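Local atomic coordinates of Cag-Z (Helicobacter pylori, PDB entry 1S2X), a protein that is of unknown function but is encoded by the Helicobacter pylori cag pathogenicity island, which specifies a type IV secretion system. Residues 18-23 / 85-90. The protein carries 1 engineered substitution. Residues are numbered along the deposited sequence; the frame is centred on the assembly and turned at random.
Sequences QKILDS and LASYNR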
loop_
_atom_site.group_PDB
_atom_site.type_symbol
_atom_site.label_atom_id
_atom_site.label_comp_id
_atom_site.label_asym_id
_atom_site.label_seq_id
_atom_site.Cartn_x
_atom_site.Cartn_y
_atom_site.Cartn_z
ATOM N N GLN A 18 2.747 -5.374 14.997
ATOM C CA GLN A 18 1.681 -6.356 14.793
ATOM C C GLN A 18 0.364 -5.848 15.349
ATOM O O GLN A 18 -0.724 -6.219 14.910
ATOM C CB GLN A 18 2.083 -7.692 15.417
ATOM C CG GLN A 18 1.148 -8.860 15.178
ATOM C CD GLN A 18 0.865 -9.226 13.740
ATOM O OE1 GLN A 18 1.739 -9.295 12.878
ATOM N NE2 GLN A 18 -0.400 -9.486 13.419
ATOM N N LYS A 19 0.452 -4.971 16.341
ATOM C CA LYS A 19 -0.762 -4.431 16.949
ATOM C C LYS A 19 -1.447 -3.477 15.979
ATOM O O LYS A 19 -2.669 -3.404 15.873
ATOM C CB LYS A 19 -0.449 -3.712 18.260
ATOM C CG LYS A 19 0.320 -4.511 19.302
ATOM C CD LYS A 19 -0.440 -5.747 19.747
ATOM C CE LYS A 19 -1.133 -5.541 21.102
ATOM N NZ LYS A 19 -2.291 -6.450 21.270
ATOM N N ILE A 20 -0.618 -2.724 15.266
ATOM C CA ILE A 20 -1.144 -1.796 14.260
ATOM C C ILE A 20 -1.661 -2.559 13.051
ATOM O O ILE A 20 -2.615 -2.145 12.386
ATOM C CB ILE A 20 -0.057 -0.770 13.910
ATOM C CG1 ILE A 20 0.401 0.041 15.140
ATOM C CG2 ILE A 20 -0.489 0.154 12.791
ATOM C CD1 ILE A 20 1.087 1.337 14.773
ATOM N N LEU A 21 -1.083 -3.710 12.715
ATOM C CA LEU A 21 -1.676 -4.507 11.642
ATOM C C LEU A 21 -3.064 -5.020 12.019
ATOM O O LEU A 21 -4.050 -4.760 11.333
ATOM C CB LEU A 21 -0.754 -5.673 11.293
ATOM C CG LEU A 21 0.512 -5.333 10.517
ATOM C CD1 LEU A 21 1.350 -6.589 10.305
ATOM C CD2 LEU A 21 0.213 -4.664 9.181
ATOM N N ASP A 22 -3.194 -5.759 13.118
ATOM C CA ASP A 22 -4.470 -6.300 13.566
ATOM C C ASP A 22 -5.494 -5.207 13.845
ATOM O O ASP A 22 -6.686 -5.325 13.562
ATOM C CB ASP A 22 -4.285 -7.125 14.842
ATOM C CG ASP A 22 -3.123 -8.095 14.778
ATOM O OD1 ASP A 22 -2.950 -8.727 13.718
ATOM O OD2 ASP A 22 -2.392 -8.224 15.788
ATOM N N SER A 23 -5.021 -4.111 14.428
ATOM C CA SER A 23 -5.915 -3.005 14.747
ATOM C C SER A 23 -6.613 -2.470 13.499
ATOM O O SER A 23 -7.783 -2.103 13.559
ATOM C CB SER A 23 -5.127 -1.886 15.432
ATOM O OG SER A 23 -5.782 -0.638 15.334
ATOM N N LEU A 85 -0.521 6.640 9.952
ATOM C CA LEU A 85 -0.792 7.563 11.044
ATOM C C LEU A 85 -0.558 6.872 12.386
ATOM O O LEU A 85 0.154 7.394 13.246
ATOM C CB LEU A 85 -2.212 8.109 10.930
ATOM C CG LEU A 85 -2.609 9.187 11.944
ATOM C CD1 LEU A 85 -1.745 10.428 11.793
ATOM C CD2 LEU A 85 -4.082 9.530 11.800
ATOM N N ALA A 86 -1.172 5.703 12.518
ATOM C CA ALA A 86 -1.138 4.909 13.732
ATOM C C ALA A 86 0.299 4.518 14.104
ATOM O O ALA A 86 0.580 4.471 15.303
ATOM C CB ALA A 86 -1.976 3.645 13.634
ATOM N N SER A 87 1.119 4.261 13.106
ATOM C CA SER A 87 2.526 3.914 13.212
ATOM C C SER A 87 3.328 5.132 13.678
ATOM O O SER A 87 4.224 5.027 14.514
ATOM C CB SER A 87 3.067 3.403 11.872
ATOM O OG SER A 87 2.620 2.092 11.570
ATOM N N TYR A 88 2.982 6.287 13.119
ATOM C CA TYR A 88 3.597 7.562 13.443
ATOM C C TYR A 88 3.349 7.956 14.902
ATOM O O TYR A 88 4.251 8.405 15.590
ATOM C CB TYR A 88 3.042 8.676 12.565
ATOM C CG TYR A 88 3.528 10.064 12.921
ATOM C CD1 TYR A 88 2.655 11.019 13.419
ATOM C CD2 TYR A 88 4.860 10.415 12.748
ATOM C CE1 TYR A 88 3.091 12.290 13.747
ATOM C CE2 TYR A 88 5.300 11.684 13.071
ATOM C CZ TYR A 88 4.417 12.615 13.565
ATOM O OH TYR A 88 4.865 13.875 13.888
ATOM N N ASN A 89 2.103 7.759 15.300
ATOM C CA ASN A 89 1.601 8.055 16.625
ATOM C C ASN A 89 2.273 7.169 17.666
ATOM O O ASN A 89 2.569 7.647 18.762
ATOM C CB ASN A 89 0.088 7.881 16.647
ATOM C CG ASN A 89 -0.654 9.038 16.005
ATOM O OD1 ASN A 89 -1.861 8.941 15.758
ATOM N ND2 ASN A 89 0.036 10.139 15.735
ATOM N N ARG A 90 2.520 5.910 17.331
ATOM C CA ARG A 90 3.247 4.995 18.214
ATOM C C ARG A 90 4.715 5.383 18.326
ATOM O O ARG A 90 5.295 5.504 19.406
ATOM C CB ARG A 90 3.109 3.564 17.701
ATOM C CG ARG A 90 3.828 2.484 18.483
ATOM C CD ARG A 90 3.688 2.656 19.988
ATOM N NE ARG A 90 4.747 1.944 20.710
ATOM C CZ ARG A 90 4.670 1.595 21.988
ATOM N NH1 ARG A 90 5.679 0.952 22.554
ATOM N NH2 ARG A 90 3.593 1.881 22.707
#
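I20 drives its side chain into the surface of helix 74-101 between A86, S87 and R90, and every close approach between 18-23 and 85-90 is made by this one residue. Its tip does most of the touching: CD1 of I20 lies 3.2 Å from the carbonyl O of A86 and 3.3 Å from CA of S87, the latter tighter than an ordinary carbon-carbon contact. With chi1 at -59°, CG1 of I20 sits beside the backbone N and carries CD1 to those two atoms, while CG2 of I20 turns to CB of A86 at 3.9 Å. CB of R90, one turn on from A86, comes within 4.2 Å of CD1 of I20. The hydroxyl of S87 rests beside the isoleucine, OG to CD1 of I20 3.6 Å, but its hydrogen bond goes back to the carbonyl of L83. The guanidinium of R90 leads away to a salt bridge with E94. F12 also packs on I20, S87 and R90; L21 adds contacts to Y79 and L83. The axes of segments 18-23 and 85-90 approach to 10.1 Å at 148°, roughly antiparallel, about 30° off: the short helix 14-23 packed through apolar side chains on the long helix 74-101 of an all-helical fold.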